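Local coordinates for protein alginate lyase (PDB 6KFN) that probably degrades the polysaccharide alginate by beta-elimination and is folded as a right-handed parallel beta-helix, at residues K40-G45 with Y76-Y81; G192-N197 with V223-I228. All coordinates share one frame; numbering follows the deposited sequence. Where two conformers were deposited one is given.

Contact 1 of 2, residues K40-G45 with Y76-Y81; sequences KAEASG and YVTGDY
K40-A41 pairs with Y76-V77 as parallel strands of neighbouring coils in the right-handed beta-helix, and the alignment persists into the turns, where S44 and G45 lie beside D80 and Y81. A41 N donates to Y76 O (2.9 Å), and A41 O receives T78 N at 2.9 Å, with G79 N adding a weak, bent second bond. Where the strands end, G79 lies so close to the other turn that its CA sits 3.3 Å from A43 O in a CA-H...O contact; a side chain here would run into that carbonyl. On the buried face A41 CB approaches V77 CG2 (4.2 Å), both covered by W82 of the next strand. On the outer side E42 and T78 run alongside each other, and one water spans E42 O and T78 OG1. T78 CG2 rests over one face of the Y76 ring, offset toward its rim, while the ring's hydroxyl bonds to D99. Beyond, G45 N donates to D80 O and D80 OD1 binds N102. S44 OG, turned beside its own backbone N (chi1 -69°), accepts the D80 N-H in a nearly straight bond of 3.0 Å.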
loop_
_atom_site.group_PDB
_atom_site.type_symbol
_atom_site.label_atom_id
_atom_site.label_comp_id
_atom_site.label_asym_id
_atom_site.label_seq_id
_atom_site.Cartn_x
_atom_site.Cartn_y
_atom_site.Cartn_z
ATOM N N LYS A 40 17.240 2.641 -6.881
ATOM C CA LYS A 40 17.337 3.371 -5.623
ATOM C C LYS A 40 17.132 4.867 -5.832
ATOM O O LYS A 40 17.942 5.522 -6.482
ATOM C CB LYS A 40 18.689 3.108 -4.957
ATOM C CG LYS A 40 18.947 1.638 -4.595
ATOM C CD LYS A 40 20.410 1.399 -4.233
ATOM C CE LYS A 40 20.707 -0.080 -4.067
ATOM N NZ LYS A 40 20.403 -0.856 -5.320
ATOM N N ALA A 41 16.042 5.380 -5.285
ATOM C CA ALA A 41 15.698 6.797 -5.336
ATOM C C ALA A 41 16.097 7.414 -3.982
ATOM O O ALA A 41 15.347 7.327 -3.019
ATOM C CB ALA A 41 14.214 6.960 -5.635
ATOM N N GLU A 42 17.322 7.958 -3.928
ATOM C CA GLU A 42 17.968 8.359 -2.673
ATOM C C GLU A 42 17.952 9.867 -2.423
ATOM O O GLU A 42 17.901 10.295 -1.273
ATOM C CB GLU A 42 19.425 7.875 -2.618
ATOM C CG GLU A 42 19.592 6.385 -2.623
ATOM C CD GLU A 42 21.021 5.863 -2.562
ATOM O OE1 GLU A 42 21.976 6.622 -2.815
ATOM O OE2 GLU A 42 21.190 4.678 -2.276
ATOM N N ALA A 43 18.068 10.674 -3.449
ATOM C CA ALA A 43 18.114 12.120 -3.336
ATOM C C ALA A 43 16.751 12.636 -2.871
ATOM O O ALA A 43 15.768 11.910 -2.876
ATOM C CB ALA A 43 18.480 12.724 -4.699
ATOM N N SER A 44 16.701 13.894 -2.471
ATOM C CA SER A 44 15.460 14.540 -2.104
ATOM C C SER A 44 15.165 15.730 -2.991
ATOM O O SER A 44 16.039 16.568 -3.267
ATOM C CB SER A 44 15.473 15.027 -0.652
ATOM O OG SER A 44 15.456 13.928 0.238
ATOM N N GLY A 45 13.923 15.825 -3.412
ATOM C CA GLY A 45 13.379 17.031 -3.989
ATOM C C GLY A 45 12.809 17.946 -2.894
ATOM O O GLY A 45 13.051 17.755 -1.705
ATOM N N TYR A 76 13.276 1.314 -4.433
ATOM C CA TYR A 76 13.537 1.591 -3.015
ATOM C C TYR A 76 13.707 3.099 -2.892
ATOM O O TYR A 76 14.667 3.651 -3.439
ATOM C CB TYR A 76 14.797 0.862 -2.558
ATOM C CG TYR A 76 15.172 1.024 -1.111
ATOM C CD1 TYR A 76 14.239 1.163 -0.111
ATOM C CD2 TYR A 76 16.498 1.026 -0.721
ATOM C CE1 TYR A 76 14.608 1.240 1.234
ATOM C CE2 TYR A 76 16.878 1.100 0.603
ATOM C CZ TYR A 76 15.935 1.220 1.577
ATOM O OH TYR A 76 16.347 1.300 2.875
ATOM N N VAL A 77 12.795 3.766 -2.183
ATOM C CA VAL A 77 12.773 5.219 -2.067
ATOM C C VAL A 77 13.193 5.574 -0.647
ATOM O O VAL A 77 12.543 5.169 0.313
ATOM C CB VAL A 77 11.378 5.785 -2.377
ATOM C CG1 VAL A 77 11.443 7.318 -2.363
ATOM C CG2 VAL A 77 10.835 5.272 -3.703
ATOM N N THR A 78 14.268 6.374 -0.529
ATOM C CA THR A 78 14.807 6.817 0.739
ATOM C C THR A 78 14.935 8.320 0.832
ATOM O O THR A 78 15.422 8.811 1.850
ATOM C CB THR A 78 16.144 6.141 1.071
ATOM O OG1 THR A 78 17.040 6.355 -0.013
ATOM C CG2 THR A 78 15.976 4.657 1.312
ATOM N N GLY A 79 14.504 9.052 -0.182
ATOM C CA GLY A 79 14.488 10.503 -0.163
ATOM C C GLY A 79 13.052 11.015 -0.231
ATOM O O GLY A 79 12.088 10.280 -0.388
ATOM N N ASP A 80 12.958 12.343 -0.120
ATOM C CA ASP A 80 11.675 13.013 -0.054
ATOM C C ASP A 80 11.286 13.639 -1.390
ATOM O O ASP A 80 12.132 13.929 -2.236
ATOM C CB ASP A 80 11.721 14.148 0.996
ATOM C CG ASP A 80 11.979 13.679 2.399
ATOM O OD1 ASP A 80 11.822 12.486 2.726
ATOM O OD2 ASP A 80 12.301 14.566 3.220
ATOM N N TYR A 81 9.983 13.878 -1.575
ATOM C CA TYR A 81 9.495 14.677 -2.696
ATOM C C TYR A 81 9.872 14.058 -4.049
ATOM O O TYR A 81 10.347 14.747 -4.956
ATOM C CB TYR A 81 9.924 16.146 -2.581
ATOM C CG TYR A 81 9.155 16.901 -1.533
ATOM C CD1 TYR A 81 7.829 17.303 -1.797
ATOM C CD2 TYR A 81 9.701 17.241 -0.321
ATOM C CE1 TYR A 81 7.077 17.993 -0.895
ATOM C CE2 TYR A 81 8.901 17.961 0.642
ATOM C CZ TYR A 81 7.631 18.310 0.297
ATOM O OH TYR A 81 6.870 19.023 1.218
HETATM O O HOH W 1 18.634 8.476 0.762
#

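Contact 2 of 2, residues G192-N197 with V223-I228; sequences GTIVEN and VIRNNI
V195 and I224 stack inside the right-handed beta-helix, on parallel strands 194-196 and 223-225 that run 4.8 Å apart. V195 CG2 meets I224 CD1 at 3.6 Å, with I184, I186 and F256 around them. This interior is tight, and V195 O has two donors: R225 N nearly head-on and N227 ND2 (3.1 Å) from above the carbonyl plane. N227 holds S198 N through OD1, and N259 repeats the pattern on the next coil at I224 O and N227 N, as in asparagine ladders of pectate lyase-like folds. The outward face is looser: I194 and E196 each have two conformers. There R225 CG and E196 CG sit between backbone N and carbonyl carbon (chi1 61° and 63°), laying the chains side by side. In one E196 conformer, R225 grips OE1 side-on and in its guanidinium plane, NE at 3.0 Å and NH2 at 2.9 Å, OE2 bonds to S171 OG, and I194 CG2 lies over one guanidinium face. Shortening R225 to an alanine is likely to leave E196 OE1 without its charged mate and uncover I194 CG2. Near solvent, the N197 and N226 amides share a water. Apolar stacking and side-chain amide hydrogen bonds thus join the coils inside, paired opposite charges outside.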
loop_
_atom_site.group_PDB
_atom_site.type_symbol
_atom_site.label_atom_id
_atom_site.label_comp_id
_atom_site.label_asym_id
_atom_site.label_seq_id
_atom_site.Cartn_x
_atom_site.Cartn_y
_atom_site.Cartn_z
ATOM N N GLY A 192 -2.830 8.235 11.659
ATOM C CA GLY A 192 -3.440 9.081 10.654
ATOM C C GLY A 192 -3.514 8.529 9.242
ATOM O O GLY A 192 -3.679 9.288 8.292
ATOM N N THR A 193 -3.369 7.218 9.082
ATOM C CA THR A 193 -3.476 6.607 7.761
ATOM C C THR A 193 -4.884 6.815 7.220
ATOM O O THR A 193 -5.859 6.551 7.927
ATOM C CB THR A 193 -3.194 5.103 7.866
ATOM O OG1 THR A 193 -1.938 4.872 8.516
ATOM C CG2 THR A 193 -3.115 4.463 6.483
ATOM N N ILE A 194 -4.982 7.205 5.953
ATOM C CA ILE A 194 -6.261 7.366 5.269
ATOM C C ILE A 194 -6.341 6.334 4.156
ATOM O O ILE A 194 -5.418 6.213 3.351
ATOM C CB ILE A 194 -6.410 8.793 4.689
ATOM C CG1 ILE A 194 -6.333 9.840 5.783
ATOM C CG2 ILE A 194 -7.719 8.892 3.852
ATOM C CD1 ILE A 194 -6.458 11.261 5.307
ATOM N N VAL A 195 -7.481 5.623 4.091
ATOM C CA VAL A 195 -7.788 4.728 2.982
ATOM C C VAL A 195 -9.142 5.188 2.439
ATOM O O VAL A 195 -10.143 5.103 3.162
ATOM C CB VAL A 195 -7.897 3.266 3.414
ATOM C CG1 VAL A 195 -8.207 2.408 2.195
ATOM C CG2 VAL A 195 -6.596 2.817 4.108
ATOM N N GLU A 196 -9.160 5.685 1.209
ATOM C CA GLU A 196 -10.385 6.291 0.685
ATOM C C GLU A 196 -10.590 5.905 -0.758
ATOM O O GLU A 196 -9.638 5.731 -1.537
ATOM C CB GLU A 196 -10.368 7.836 0.799
ATOM C CG GLU A 196 -9.255 8.471 -0.035
ATOM C CD GLU A 196 -9.253 9.989 -0.011
ATOM O OE1 GLU A 196 -9.883 10.559 0.915
ATOM O OE2 GLU A 196 -8.574 10.591 -0.883
ATOM N N ASN A 197 -11.861 5.821 -1.152
ATOM C CA ASN A 197 -12.257 5.729 -2.556
ATOM C C ASN A 197 -11.632 4.538 -3.281
ATOM O O ASN A 197 -11.406 4.612 -4.498
ATOM C CB ASN A 197 -11.955 7.030 -3.308
ATOM C CG ASN A 197 -12.517 8.239 -2.617
ATOM O OD1 ASN A 197 -13.560 8.206 -2.056
ATOM N ND2 ASN A 197 -11.791 9.347 -2.701
ATOM N N VAL A 223 -8.528 6.477 9.042
ATOM C CA VAL A 223 -9.785 6.874 8.433
ATOM C C VAL A 223 -9.985 6.008 7.204
ATOM O O VAL A 223 -9.218 6.108 6.254
ATOM C CB VAL A 223 -9.799 8.365 8.080
ATOM C CG1 VAL A 223 -11.085 8.735 7.360
ATOM C CG2 VAL A 223 -9.634 9.209 9.344
ATOM N N ILE A 224 -11.027 5.183 7.242
ATOM C CA ILE A 224 -11.350 4.211 6.216
ATOM C C ILE A 224 -12.699 4.666 5.652
ATOM O O ILE A 224 -13.736 4.423 6.294
ATOM C CB ILE A 224 -11.407 2.786 6.788
ATOM C CG1 ILE A 224 -10.162 2.468 7.643
ATOM C CG2 ILE A 224 -11.730 1.787 5.701
ATOM C CD1 ILE A 224 -8.838 2.537 6.944
ATOM N N ARG A 225 -12.687 5.351 4.521
ATOM C CA ARG A 225 -13.884 6.010 4.034
ATOM C C ARG A 225 -14.148 5.755 2.552
ATOM O O ARG A 225 -13.270 5.812 1.703
ATOM C CB ARG A 225 -13.832 7.540 4.297
ATOM C CG ARG A 225 -12.720 8.269 3.642
ATOM C CD ARG A 225 -12.733 9.741 4.009
ATOM N NE ARG A 225 -11.599 10.471 3.430
ATOM C CZ ARG A 225 -10.969 11.469 3.997
ATOM N NH1 ARG A 225 -11.339 11.922 5.183
ATOM N NH2 ARG A 225 -9.946 11.999 3.375
ATOM N N ASN A 226 -15.424 5.491 2.255
ATOM C CA ASN A 226 -15.901 5.497 0.872
ATOM C C ASN A 226 -15.200 4.444 0.014
ATOM O O ASN A 226 -14.970 4.672 -1.183
ATOM C CB ASN A 226 -15.795 6.895 0.265
ATOM C CG ASN A 226 -16.503 7.897 1.146
ATOM O OD1 ASN A 226 -17.552 7.610 1.735
ATOM N ND2 ASN A 226 -15.838 9.036 1.408
ATOM N N ASN A 227 -14.935 3.282 0.586
ATOM C CA ASN A 227 -14.326 2.158 -0.125
ATOM C C ASN A 227 -15.392 1.105 -0.431
ATOM O O ASN A 227 -16.431 1.063 0.209
ATOM C CB ASN A 227 -13.224 1.526 0.696
ATOM C CG ASN A 227 -12.170 2.548 1.094
ATOM O OD1 ASN A 227 -11.429 3.049 0.267
ATOM N ND2 ASN A 227 -12.101 2.860 2.393
ATOM N N ILE A 228 -15.073 0.238 -1.388
ATOM C CA ILE A 228 -15.925 -0.893 -1.751
ATOM C C ILE A 228 -15.102 -2.169 -1.627
ATOM O O ILE A 228 -14.004 -2.245 -2.189
ATOM C CB ILE A 228 -16.458 -0.764 -3.202
ATOM C CG1 ILE A 228 -17.263 0.514 -3.359
ATOM C CG2 ILE A 228 -17.287 -2.007 -3.548
ATOM C CD1 ILE A 228 -17.590 0.852 -4.830
HETATM O O HOH W 2 -13.348 9.906 0.411
#

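Overall arrangement
Contacts 1 and 2 each join neighbouring coils of the same solenoid, but on different walls and far apart along it. The centre of contact 1 is about 26 Å from that of contact 2, and their nearest atoms are about 16 Å apart. Contact 1 comes first in the chain: its strand 39-41 is an outermost strand of the ten-stranded parallel sheet, and its turns lead toward strands 51-55 and 82-85. Contact 2 follows, nearer the centre of the molecule, where strands 194-196 and 223-230 continue the wall that includes 169-171 and 254-257. Because both pair parallel segments, whose nearest ends are 31 and 26 residues apart in sequence, they record the same coil-by-coil stacking that builds the elongated body of the lyase.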